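Local structure of nisin leader peptide-processing serine protease NisP (Lactococcus lactis subsp. lactis, 4MZD) at residues D140-M145 against I172-E178; N120-K124 against W185-A189; N198-S204 against G239-A245; D109-S113 against T156-I161. The protein removes the leader peptide from the precursor of the lantibiotic nisin, probably acting as a subtilisin-like serine endopeptidase. All coordinates share one frame; numbering follows the deposited sequence.

Contact 1 (D140-M145 against I172-E178); sequences DIVDKM and IYRVFGE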
loop_
_atom_site.group_PDB
_atom_site.type_symbol
_atom_site.label_atom_id
_atom_site.label_comp_id
_atom_site.label_asym_id
_atom_site.label_seq_id
_atom_site.Cartn_x
_atom_site.Cartn_y
_atom_site.Cartn_z
ATOM N N ASP A 140 10.020 15.223 -11.409
ATOM C CA ASP A 140 10.918 14.071 -11.319
ATOM C C ASP A 140 10.273 12.958 -10.506
ATOM O O ASP A 140 10.350 12.953 -9.276
ATOM C CB ASP A 140 12.238 14.495 -10.671
ATOM C CG ASP A 140 13.249 13.365 -10.593
ATOM O OD1 ASP A 140 12.893 12.206 -10.896
ATOM O OD2 ASP A 140 14.407 13.639 -10.209
ATOM N N ILE A 141 9.631 12.024 -11.206
ATOM C CA ILE A 141 8.948 10.917 -10.545
ATOM C C ILE A 141 9.619 9.567 -10.800
ATOM O O ILE A 141 9.033 8.514 -10.565
ATOM C CB ILE A 141 7.430 10.891 -10.870
ATOM C CG1 ILE A 141 7.175 10.982 -12.379
ATOM C CG2 ILE A 141 6.719 12.037 -10.146
ATOM C CD1 ILE A 141 7.598 9.758 -13.163
ATOM N N VAL A 142 10.867 9.611 -11.249
ATOM C CA VAL A 142 11.627 8.393 -11.503
ATOM C C VAL A 142 11.836 7.600 -10.207
ATOM O O VAL A 142 12.150 8.169 -9.162
ATOM C CB VAL A 142 12.981 8.733 -12.158
ATOM C CG1 VAL A 142 13.869 7.504 -12.250
ATOM C CG2 VAL A 142 12.755 9.359 -13.535
ATOM N N ASP A 143 11.665 6.287 -10.292
ATOM C CA ASP A 143 11.770 5.404 -9.137
ATOM C C ASP A 143 13.222 4.987 -8.935
ATOM O O ASP A 143 13.764 4.190 -9.709
ATOM C CB ASP A 143 10.888 4.180 -9.374
ATOM C CG ASP A 143 10.892 3.208 -8.219
ATOM O OD1 ASP A 143 11.432 3.534 -7.135
ATOM O OD2 ASP A 143 10.334 2.109 -8.399
ATOM N N LYS A 144 13.846 5.526 -7.888
ATOM C CA LYS A 144 15.235 5.208 -7.563
ATOM C C LYS A 144 15.358 3.947 -6.701
ATOM O O LYS A 144 16.452 3.416 -6.522
ATOM C CB LYS A 144 15.884 6.378 -6.813
ATOM C CG LYS A 144 15.953 7.700 -7.568
ATOM C CD LYS A 144 16.673 8.746 -6.712
ATOM C CE LYS A 144 16.945 10.050 -7.462
ATOM N NZ LYS A 144 15.842 11.051 -7.339
ATOM N N MET A 145 14.241 3.491 -6.145
ATOM C CA MET A 145 14.231 2.414 -5.158
ATOM C C MET A 145 13.809 1.074 -5.751
ATOM O O MET A 145 14.471 0.052 -5.550
ATOM C CB MET A 145 13.285 2.772 -4.004
ATOM C CG MET A 145 13.787 3.875 -3.083
ATOM S SD MET A 145 12.683 4.263 -1.680
ATOM C CE MET A 145 11.914 2.681 -1.428
ATOM N N ILE A 172 1.107 9.137 -10.672
ATOM C CA ILE A 172 2.266 8.860 -9.831
ATOM C C ILE A 172 2.663 10.046 -8.966
ATOM O O ILE A 172 2.947 11.129 -9.477
ATOM C CB ILE A 172 3.469 8.479 -10.719
ATOM C CG1 ILE A 172 3.081 7.359 -11.691
ATOM C CG2 ILE A 172 4.684 8.133 -9.877
ATOM C CD1 ILE A 172 2.610 6.105 -11.023
ATOM N N TYR A 173 2.716 9.811 -7.654
ATOM C CA TYR A 173 3.044 10.845 -6.675
ATOM C C TYR A 173 4.223 10.351 -5.851
ATOM O O TYR A 173 4.094 9.416 -5.061
ATOM C CB TYR A 173 1.808 11.184 -5.820
ATOM C CG TYR A 173 0.685 11.595 -6.734
ATOM C CD1 TYR A 173 0.618 12.887 -7.239
ATOM C CD2 TYR A 173 -0.247 10.670 -7.183
ATOM C CE1 TYR A 173 -0.362 13.249 -8.146
ATOM C CE2 TYR A 173 -1.234 11.027 -8.091
ATOM C CZ TYR A 173 -1.289 12.315 -8.563
ATOM O OH TYR A 173 -2.265 12.659 -9.470
ATOM N N ARG A 174 5.390 10.951 -6.075
ATOM C CA ARG A 174 6.613 10.453 -5.464
ATOM C C ARG A 174 6.870 11.111 -4.115
ATOM O O ARG A 174 6.963 12.339 -4.021
ATOM C CB ARG A 174 7.812 10.666 -6.389
ATOM C CG ARG A 174 9.090 10.046 -5.851
ATOM C CD ARG A 174 10.194 9.892 -6.879
ATOM N NE ARG A 174 10.868 11.141 -7.214
ATOM C CZ ARG A 174 11.924 11.641 -6.572
ATOM N NH1 ARG A 174 12.467 12.773 -6.998
ATOM N NH2 ARG A 174 12.453 11.017 -5.534
ATOM N N VAL A 175 6.993 10.276 -3.083
ATOM C CA VAL A 175 7.261 10.743 -1.726
ATOM C C VAL A 175 8.489 10.081 -1.100
ATOM O O VAL A 175 8.778 10.300 0.074
ATOM C CB VAL A 175 6.036 10.585 -0.789
ATOM C CG1 VAL A 175 4.859 11.403 -1.303
ATOM C CG2 VAL A 175 5.664 9.119 -0.613
ATOM N N PHE A 176 9.213 9.279 -1.873
ATOM C CA PHE A 176 10.486 8.725 -1.420
ATOM C C PHE A 176 11.555 9.014 -2.452
ATOM O O PHE A 176 11.292 8.982 -3.659
ATOM C CB PHE A 176 10.439 7.203 -1.259
ATOM C CG PHE A 176 9.572 6.725 -0.130
ATOM C CD1 PHE A 176 10.101 6.520 1.138
ATOM C CD2 PHE A 176 8.229 6.467 -0.341
ATOM C CE1 PHE A 176 9.305 6.064 2.170
ATOM C CE2 PHE A 176 7.423 6.029 0.688
ATOM C CZ PHE A 176 7.963 5.820 1.946
ATOM N N GLY A 177 12.764 9.258 -1.954
ATOM C CA GLY A 177 13.964 9.251 -2.764
ATOM C C GLY A 177 14.543 7.853 -2.702
ATOM O O GLY A 177 14.107 6.959 -3.419
ATOM N N GLU A 178 15.509 7.648 -1.812
ATOM C CA GLU A 178 16.089 6.324 -1.643
ATOM C C GLU A 178 15.926 5.755 -0.241
ATOM O O GLU A 178 16.327 4.616 0.011
ATOM C CB GLU A 178 17.561 6.326 -2.044
ATOM C CG GLU A 178 17.766 6.544 -3.517
ATOM C CD GLU A 178 19.222 6.500 -3.886
ATOM O OE1 GLU A 178 19.974 7.393 -3.440
ATOM O OE2 GLU A 178 19.621 5.561 -4.603
HETATM O O HOH W 1 15.430 14.172 -7.630
HETATM O O HOH W 2 12.668 6.881 -5.786
HETATM O O HOH W 3 18.076 3.075 -3.982
#

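Contact 2 (N120-K124 against W185-A189); sequences NLVPK and WVARA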
loop_
_atom_site.group_PDB
_atom_site.type_symbol
_atom_site.label_atom_id
_atom_site.label_comp_id
_atom_site.label_asym_id
_atom_site.label_seq_id
_atom_site.Cartn_x
_atom_site.Cartn_y
_atom_site.Cartn_z
ATOM N N ASN A 120 6.252 15.136 -7.996
ATOM C CA ASN A 120 7.282 14.811 -7.020
ATOM C C ASN A 120 7.122 15.702 -5.795
ATOM O O ASN A 120 7.191 16.931 -5.910
ATOM C CB ASN A 120 8.656 15.021 -7.639
ATOM C CG ASN A 120 9.773 14.779 -6.656
ATOM O OD1 ASN A 120 9.642 13.975 -5.729
ATOM N ND2 ASN A 120 10.889 15.470 -6.852
ATOM N N LEU A 121 6.894 15.079 -4.639
ATOM C CA LEU A 121 6.735 15.803 -3.378
ATOM C C LEU A 121 7.996 15.738 -2.517
ATOM O O LEU A 121 8.026 16.291 -1.420
ATOM C CB LEU A 121 5.538 15.269 -2.575
ATOM C CG LEU A 121 4.122 15.403 -3.151
ATOM C CD1 LEU A 121 3.858 16.824 -3.612
ATOM C CD2 LEU A 121 3.845 14.405 -4.285
ATOM N N VAL A 122 9.036 15.062 -2.994
ATOM C CA VAL A 122 10.275 14.965 -2.229
ATOM C C VAL A 122 11.039 16.284 -2.360
ATOM O O VAL A 122 11.367 16.704 -3.466
ATOM C CB VAL A 122 11.160 13.802 -2.719
ATOM C CG1 VAL A 122 12.454 13.754 -1.918
ATOM C CG2 VAL A 122 10.410 12.480 -2.626
ATOM N N PRO A 123 11.309 16.964 -1.232
ATOM C CA PRO A 123 11.983 18.261 -1.333
ATOM C C PRO A 123 13.443 18.107 -1.709
ATOM O O PRO A 123 14.001 17.016 -1.623
ATOM C CB PRO A 123 11.874 18.817 0.088
ATOM C CG PRO A 123 11.826 17.604 0.948
ATOM C CD PRO A 123 11.018 16.599 0.164
ATOM N N LYS A 124 14.064 19.212 -2.105
ATOM C CA LYS A 124 15.498 19.221 -2.333
ATOM C C LYS A 124 16.215 18.702 -1.088
ATOM O O LYS A 124 15.895 19.095 0.037
ATOM C CB LYS A 124 15.975 20.633 -2.661
ATOM C CG LYS A 124 17.445 20.707 -3.021
ATOM C CD LYS A 124 17.843 22.107 -3.434
ATOM C CE LYS A 124 19.293 22.150 -3.878
ATOM N NZ LYS A 124 19.710 23.529 -4.235
ATOM N N TRP A 185 5.055 15.409 3.443
ATOM C CA TRP A 185 5.094 15.127 2.013
ATOM C C TRP A 185 3.921 14.232 1.616
ATOM O O TRP A 185 3.281 14.450 0.584
ATOM C CB TRP A 185 6.396 14.449 1.593
ATOM C CG TRP A 185 7.680 14.945 2.177
ATOM C CD1 TRP A 185 7.899 16.069 2.934
ATOM C CD2 TRP A 185 8.934 14.280 2.064
ATOM N NE1 TRP A 185 9.231 16.137 3.285
ATOM C CE2 TRP A 185 9.883 15.044 2.768
ATOM C CE3 TRP A 185 9.350 13.105 1.424
ATOM C CZ2 TRP A 185 11.222 14.665 2.857
ATOM C CZ3 TRP A 185 10.676 12.731 1.507
ATOM C CH2 TRP A 185 11.595 13.503 2.227
ATOM N N VAL A 186 3.642 13.226 2.437
ATOM C CA VAL A 186 2.545 12.310 2.160
ATOM C C VAL A 186 1.203 13.039 2.163
ATOM O O VAL A 186 0.367 12.811 1.283
ATOM C CB VAL A 186 2.540 11.115 3.137
ATOM C CG1 VAL A 186 1.335 10.222 2.901
ATOM C CG2 VAL A 186 3.829 10.316 3.011
ATOM N N ALA A 187 1.003 13.926 3.134
ATOM C CA ALA A 187 -0.234 14.700 3.195
ATOM C C ALA A 187 -0.416 15.559 1.946
ATOM O O ALA A 187 -1.507 15.614 1.380
ATOM C CB ALA A 187 -0.285 15.553 4.471
ATOM N N ARG A 188 0.653 16.211 1.504
ATOM C CA ARG A 188 0.597 16.984 0.264
ATOM C C ARG A 188 0.256 16.087 -0.925
ATOM O O ARG A 188 -0.495 16.478 -1.819
ATOM C CB ARG A 188 1.920 17.717 0.010
ATOM C CG ARG A 188 2.078 19.001 0.809
ATOM C CD ARG A 188 3.305 19.802 0.392
ATOM N NE ARG A 188 4.554 19.118 0.712
ATOM C CZ ARG A 188 5.490 18.802 -0.181
ATOM N NH1 ARG A 188 5.326 19.115 -1.460
ATOM N NH2 ARG A 188 6.592 18.174 0.204
ATOM N N ALA A 189 0.819 14.886 -0.940
ATOM C CA ALA A 189 0.552 13.941 -2.022
ATOM C C ALA A 189 -0.903 13.491 -2.045
ATOM O O ALA A 189 -1.491 13.346 -3.119
ATOM C CB ALA A 189 1.480 12.738 -1.923
HETATM O O HOH W 4 8.641 19.425 -2.467
#

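Contact 3 (N198-S204 against G239-A245); sequences NKVINIS and GSIVVAA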
loop_
_atom_site.group_PDB
_atom_site.type_symbol
_atom_site.label_atom_id
_atom_site.label_comp_id
_atom_site.label_asym_id
_atom_site.label_seq_id
_atom_site.Cartn_x
_atom_site.Cartn_y
_atom_site.Cartn_z
ATOM N N ASN A 198 -8.035 11.373 -8.922
ATOM C CA ASN A 198 -7.874 9.951 -8.651
ATOM C C ASN A 198 -8.872 9.516 -7.599
ATOM O O ASN A 198 -8.740 9.885 -6.433
ATOM C CB ASN A 198 -6.472 9.658 -8.125
ATOM C CG ASN A 198 -5.402 9.972 -9.134
ATOM O OD1 ASN A 198 -5.194 9.221 -10.088
ATOM N ND2 ASN A 198 -4.721 11.092 -8.940
ATOM N N LYS A 199 -9.851 8.705 -7.975
ATOM C CA LYS A 199 -10.874 8.339 -7.005
ATOM C C LYS A 199 -10.416 7.271 -6.011
ATOM O O LYS A 199 -11.063 7.083 -4.978
ATOM C CB LYS A 199 -12.174 7.954 -7.700
ATOM C CG LYS A 199 -12.787 9.116 -8.492
ATOM C CD LYS A 199 -12.918 10.405 -7.662
ATOM C CE LYS A 199 -13.312 11.606 -8.531
ATOM N NZ LYS A 199 -13.392 12.894 -7.763
ATOM N N VAL A 200 -9.309 6.594 -6.316
ATOM C CA VAL A 200 -8.666 5.673 -5.390
ATOM C C VAL A 200 -7.209 6.097 -5.247
ATOM O O VAL A 200 -6.542 6.379 -6.241
ATOM C CB VAL A 200 -8.754 4.209 -5.884
ATOM C CG1 VAL A 200 -8.081 3.268 -4.893
ATOM C CG2 VAL A 200 -10.214 3.809 -6.132
ATOM N N ILE A 201 -6.741 6.171 -4.001
ATOM C CA ILE A 201 -5.391 6.619 -3.680
ATOM C C ILE A 201 -4.718 5.529 -2.848
ATOM O O ILE A 201 -5.227 5.138 -1.796
ATOM C CB ILE A 201 -5.442 7.955 -2.895
ATOM C CG1 ILE A 201 -6.087 9.055 -3.752
ATOM C CG2 ILE A 201 -4.061 8.375 -2.440
ATOM C CD1 ILE A 201 -6.397 10.339 -2.999
ATOM N N ASN A 202 -3.582 5.032 -3.338
ATOM C CA ASN A 202 -2.861 3.921 -2.725
ATOM C C ASN A 202 -1.658 4.417 -1.944
ATOM O O ASN A 202 -0.794 5.094 -2.513
ATOM C CB ASN A 202 -2.387 2.960 -3.828
ATOM C CG ASN A 202 -1.755 1.689 -3.277
ATOM O OD1 ASN A 202 -2.428 0.671 -3.133
ATOM N ND2 ASN A 202 -0.470 1.748 -2.944
ATOM N N ILE A 203 -1.594 4.072 -0.658
ATOM C CA ILE A 203 -0.468 4.455 0.191
ATOM C C ILE A 203 0.158 3.209 0.840
ATOM O O ILE A 203 -0.265 2.746 1.908
ATOM C CB ILE A 203 -0.869 5.480 1.274
ATOM C CG1 ILE A 203 -1.666 6.635 0.658
ATOM C CG2 ILE A 203 0.374 5.989 1.997
ATOM C CD1 ILE A 203 -2.004 7.711 1.650
ATOM N N SER A 204 1.182 2.666 0.187
ATOM C CA SER A 204 1.886 1.478 0.668
ATOM C C SER A 204 3.073 1.847 1.568
ATOM O O SER A 204 4.189 1.356 1.387
ATOM C CB SER A 204 2.352 0.635 -0.520
ATOM O OG SER A 204 1.244 0.001 -1.142
ATOM N N GLY A 239 -14.173 13.275 -3.015
ATOM C CA GLY A 239 -14.753 12.044 -3.518
ATOM C C GLY A 239 -13.778 10.894 -3.695
ATOM O O GLY A 239 -14.119 9.901 -4.334
ATOM N N SER A 240 -12.579 11.020 -3.122
ATOM C CA SER A 240 -11.560 9.977 -3.210
ATOM C C SER A 240 -11.562 9.091 -1.974
ATOM O O SER A 240 -11.943 9.526 -0.887
ATOM C CB SER A 240 -10.171 10.597 -3.372
ATOM O OG SER A 240 -10.070 11.327 -4.575
ATOM N N ILE A 241 -11.125 7.846 -2.146
ATOM C CA ILE A 241 -10.893 6.949 -1.030
ATOM C C ILE A 241 -9.408 6.638 -0.957
ATOM O O ILE A 241 -8.734 6.536 -1.980
ATOM C CB ILE A 241 -11.720 5.652 -1.156
ATOM C CG1 ILE A 241 -11.772 4.921 0.189
ATOM C CG2 ILE A 241 -11.176 4.761 -2.271
ATOM C CD1 ILE A 241 -12.886 3.907 0.296
ATOM N N VAL A 242 -8.913 6.498 0.267
ATOM C CA VAL A 242 -7.520 6.176 0.522
ATOM C C VAL A 242 -7.430 4.743 1.033
ATOM O O VAL A 242 -8.206 4.337 1.901
ATOM C CB VAL A 242 -6.921 7.157 1.544
ATOM C CG1 VAL A 242 -5.508 6.750 1.926
ATOM C CG2 VAL A 242 -6.962 8.580 0.994
ATOM N N VAL A 243 -6.484 3.997 0.468
ATOM C CA VAL A 243 -6.229 2.599 0.797
ATOM C C VAL A 243 -4.782 2.533 1.267
ATOM O O VAL A 243 -3.880 2.951 0.544
ATOM C CB VAL A 243 -6.425 1.713 -0.455
ATOM C CG1 VAL A 243 -6.293 0.240 -0.120
ATOM C CG2 VAL A 243 -7.773 2.002 -1.117
ATOM N N ALA A 244 -4.557 2.040 2.482
ATOM C CA ALA A 244 -3.245 2.154 3.113
ATOM C C ALA A 244 -2.799 0.848 3.751
ATOM O O ALA A 244 -3.603 0.122 4.354
ATOM C CB ALA A 244 -3.267 3.263 4.161
ATOM N N ALA A 245 -1.501 0.579 3.656
ATOM C CA ALA A 245 -0.929 -0.644 4.211
ATOM C C ALA A 245 -0.769 -0.620 5.724
ATOM O O ALA A 245 -0.150 0.297 6.268
ATOM C CB ALA A 245 0.430 -0.870 3.615
HETATM O O HOH W 5 -13.904 7.066 -4.283
HETATM O O HOH W 6 -10.851 13.170 -6.506
#

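Contact 4 (D109-S113 against T156-I161); sequences DLSNS and TANGNI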
loop_
_atom_site.group_PDB
_atom_site.type_symbol
_atom_site.label_atom_id
_atom_site.label_comp_id
_atom_site.label_asym_id
_atom_site.label_seq_id
_atom_site.Cartn_x
_atom_site.Cartn_y
_atom_site.Cartn_z
ATOM N N ASP A 109 5.504 -3.617 -19.010
ATOM C CA ASP A 109 4.185 -4.034 -18.557
ATOM C C ASP A 109 3.354 -2.867 -18.031
ATOM O O ASP A 109 2.150 -3.020 -17.811
ATOM C CB ASP A 109 4.288 -5.077 -17.447
ATOM C CG ASP A 109 4.846 -6.407 -17.917
ATOM O OD1 ASP A 109 4.826 -6.704 -19.133
ATOM O OD2 ASP A 109 5.282 -7.172 -17.026
ATOM N N LEU A 110 4.001 -1.719 -17.814
ATOM C CA LEU A 110 3.372 -0.574 -17.147
ATOM C C LEU A 110 3.164 0.657 -18.018
ATOM O O LEU A 110 2.286 1.459 -17.742
ATOM C CB LEU A 110 4.209 -0.125 -15.943
ATOM C CG LEU A 110 4.574 -1.192 -14.910
ATOM C CD1 LEU A 110 5.433 -0.603 -13.796
ATOM C CD2 LEU A 110 3.325 -1.849 -14.348
ATOM N N SER A 111 3.963 0.805 -19.066
ATOM C CA SER A 111 3.983 2.068 -19.792
ATOM C C SER A 111 2.614 2.469 -20.346
ATOM O O SER A 111 2.270 3.655 -20.358
ATOM C CB SER A 111 5.041 2.047 -20.896
ATOM O OG SER A 111 4.800 1.002 -21.821
ATOM N N ASN A 112 1.829 1.489 -20.787
ATOM C CA ASN A 112 0.517 1.774 -21.360
ATOM C C ASN A 112 -0.553 2.120 -20.329
ATOM O O ASN A 112 -1.674 2.466 -20.698
ATOM C CB ASN A 112 0.053 0.612 -22.237
ATOM C CG ASN A 112 0.834 0.510 -23.525
ATOM O OD1 ASN A 112 1.577 1.422 -23.886
ATOM N ND2 ASN A 112 0.658 -0.598 -24.238
ATOM N N SER A 113 -0.203 2.038 -19.046
ATOM C CA SER A 113 -1.123 2.377 -17.960
ATOM C C SER A 113 -0.936 3.789 -17.429
ATOM O O SER A 113 -1.713 4.249 -16.589
ATOM C CB SER A 113 -0.918 1.429 -16.776
ATOM O OG SER A 113 -1.191 0.093 -17.138
ATOM N N THR A 156 -1.673 -2.660 -11.997
ATOM C CA THR A 156 -1.982 -2.406 -13.395
ATOM C C THR A 156 -1.140 -3.163 -14.421
ATOM O O THR A 156 -1.361 -2.993 -15.617
ATOM C CB THR A 156 -1.890 -0.888 -13.679
ATOM O OG1 THR A 156 -2.529 -0.597 -14.917
ATOM C CG2 THR A 156 -0.435 -0.401 -13.725
ATOM N N ALA A 157 -0.179 -3.981 -14.000
ATOM C CA ALA A 157 0.658 -4.656 -14.995
ATOM C C ALA A 157 -0.207 -5.342 -16.038
ATOM O O ALA A 157 -1.208 -5.994 -15.722
ATOM C CB ALA A 157 1.599 -5.648 -14.353
ATOM N N ASN A 158 0.195 -5.214 -17.296
ATOM C CA ASN A 158 -0.577 -5.772 -18.386
ATOM C C ASN A 158 0.340 -6.332 -19.452
ATOM O O ASN A 158 0.428 -5.806 -20.557
ATOM C CB ASN A 158 -1.495 -4.701 -18.964
ATOM C CG ASN A 158 -2.533 -5.271 -19.901
ATOM O OD1 ASN A 158 -2.746 -6.482 -19.943
ATOM N ND2 ASN A 158 -3.206 -4.399 -20.643
ATOM N N GLY A 159 1.032 -7.409 -19.127
ATOM C CA GLY A 159 1.981 -7.963 -20.069
ATOM C C GLY A 159 2.484 -9.306 -19.600
ATOM O O GLY A 159 1.730 -10.274 -19.518
ATOM N N ASN A 160 3.768 -9.369 -19.275
ATOM C CA ASN A 160 4.362 -10.635 -18.869
ATOM C C ASN A 160 3.861 -11.100 -17.504
ATOM O O ASN A 160 3.835 -12.304 -17.221
ATOM C CB ASN A 160 5.882 -10.532 -18.927
ATOM C CG ASN A 160 6.367 -10.013 -20.269
ATOM O OD1 ASN A 160 5.887 -10.438 -21.319
ATOM N ND2 ASN A 160 7.311 -9.085 -20.242
ATOM N N ILE A 161 3.480 -10.137 -16.662
ATOM C CA ILE A 161 2.652 -10.411 -15.493
ATOM C C ILE A 161 1.403 -9.552 -15.587
ATOM O O ILE A 161 1.336 -8.610 -16.391
ATOM C CB ILE A 161 3.371 -10.149 -14.143
ATOM C CG1 ILE A 161 3.628 -8.660 -13.921
ATOM C CG2 ILE A 161 4.646 -10.959 -14.038
ATOM C CD1 ILE A 161 4.000 -8.333 -12.504
#

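Contact 1 (D140-M145 against I172-E178)
In this subtilisin-like fold, Arg174 at the end of strand 169-174 holds Asp140 of the loop that leads into helix 147-156. That helix begins with His147 of the predicted charge-relay system. Arg174 grips side-on, with two nitrogens sharing one oxygen. NE donates to Asp140 O at 2.8 Å, with 161° at the hydrogen. NH1 donates to the same Asp140 O at 3.1 Å along a more bent path. Asp140 O lies in the guanidinium plane, and both donors reach it from the same face of its carbonyl plane. Arg174 CG is anti to the backbone N (chi1 -175°), and the chain bends further out. NH2 of Arg174 can then turn back to Phe176 O at 3.0 Å, and the three bonds fix the rotation of the guanidinium. The Asp140 carboxylate is a looser partner. Its OD2 stands 3.9 Å from Arg174 NH1, well out of the guanidinium plane, so only the charges attract. Lys144 NZ comes within 3.8 Å of Arg174 NH1. Glu134 forms salt bridges to both, which probably offsets the like charges. Ile141 CB packs on Ile172 CG2. Lys144 lays CB and CD against Glu178 CG, the two side chains crossing at about a right angle. An Asx turn, Met145 N donating to Asp143 OD1, spans Lys144. The Met145 side chain also lies close to His147. Its SD is 3.7 Å from Phe176 CB and makes an oblique Met-aromatic contact, 5.1 Å from the centroid of the Phe176 ring.

Contact 2 (N120-K124 against W185-A189)
Leu121 follows strand 117-120 and packs on Trp185, Arg188 and Ala189 of helix 183-195. This helix comes after the neighbouring parallel strand 169-174 in the alpha/beta core of the subtilisin-like fold. From CB outward, the Leu121 side chain runs along one side of the helix. CB lies 4.3 Å from Trp185 CB. CG sits 3.9 Å from Ala189 CB and equally near the backbone oxygen of Trp185. There the chain forks. CD1 lies 3.5 Å from Arg188 NH1, while CD2 rests 3.7 Å from Ala189 CB. Leu121 and Arg188 slide past each other in opposite directions. The Arg188 chain bends at chi3 (-67°) and turns its tip back to the leucine backbone. NH2 of Arg188 donates to Leu121 O at 2.9 Å, in the carbonyl plane and on a lone pair. The bond is rather bent, 139° at the hydrogen, and the oxygen is tilted out of the guanidinium plane. Glu184, one turn earlier on the helix, makes a salt bridge to Arg188 NE, a second hold on the guanidinium. Asn120 OD1 accepts from Val122 N in an Asx turn, which shapes the loop here. One face of the Trp185 indole receives Leu121 O, Val122 CA and the Pro123 ring. Val122 CG1 adds a touch at Trp185 CZ3, 4.0 Å. Pro123 CD makes a CH-pi contact over the face, 3.4 Å from the centroid of the six-membered ring of Trp185.

Contact 3 (N198-S204 against G239-A245)
Strands 200-203 and 241-245 run parallel, their axes 4.7 Å apart at closest approach and 21° from aligned. Val200 pairs with Ile241, Ile201 with Val242, Asn202 with Val243 and Ile203 with Ala244. Ile201 and Ile203 each donate to the second strand and accept from it. The middle bonds, such as Val243 N to Ile201 O at 2.8 Å, run nearly along the C=O axis. On one face of the sheet, Val200 CG1 meets Val243 CG2 at 4.0 Å. Asn202 is on that face too; its ND2 bonds Ser204 OG, and its OD1 reaches Ser360 of helix 356-370. The two strands are joined through helix 222-238, a beta-alpha-beta unit of the central subtilisin-like sheet. Gly239 ends this helix in a Schellman motif. On the other face, Ile203 CD1 packs on Val242 CG1 at 3.6 Å, and Ile201 CD1 lies over Ser240 CB. Ser240 OG stands beside its own backbone N (chi1 -63°) and donates to Asn198 O at 2.7 Å. A water joins this hydroxyl to Lys199 NZ. At the far end, Ser204 OG bonds the backbone O of Ser353, the predicted serine of the charge-relay triad.

Contact 4 (D109-S113 against T156-I161)
Asp109 fastens the loop after strand 95-100 to the loop that follows helix 147-156 in the subtilisin-like domain. Its CB is directed toward the second loop, with CG beside the backbone N (chi1 -68°). This brings the carboxylate to two successive backbone N-H groups. OD1 accepts from Asn160 N at 2.9 Å, reached from above the carboxylate plane by 44°. OD2 takes a weak bond from Ile161 N at 3.5 Å. Tyr346 OH is a second partner of OD2 and also bonds Asn160 ND2, so one hydroxyl ties both side chains. Asp109 also works through its backbone. Its carbonyl O accepts from Asn158 N at 3.0 Å, in the carbonyl plane and on a lone pair. Gly159 CA passes 3.2 Å from Asp109 OD1. Leu110 starts alongside but its tip swings closer. CD2 settles 3.9 Å from Ala157 CA and near Thr156 CG2, while strand 337-340 touches the same leucine at Thr340. Ser113 closes the other end of the contact. Thr156 holds OG1 anti to its backbone N (chi1 -164°), which leaves CG2 between the N and the carbonyl carbon. CG2 lies 3.6 Å from Ser113 CB. Thr156 OG1 is bonded to Ile168 O, and Ser113 OG comes within 2.7 Å of that same Thr156 OG1.

All four contacts lie in the subtilase domain. Contacts 1 and 2 are neighbours, with centres about 10 Å apart, and Arg174 O probably bonds Leu121 N between them. Along the chain, contact 1 is nested inside the loop closed by contact 2. Strand 169-174 of contact 1 leads into helix 183-195 of contact 2, and this into strand 200-210 of contact 3. Contacts 1 and 3 share the central sheet and meet where Tyr173 OH probably bonds Asn198 ND2, their centres about 17 Å apart. Contact 4 is more remote, about 26 Å from contact 2 between centres. Contacts 1 and 4 flank opposite ends of helix 147-156, which carries the predicted catalytic His147.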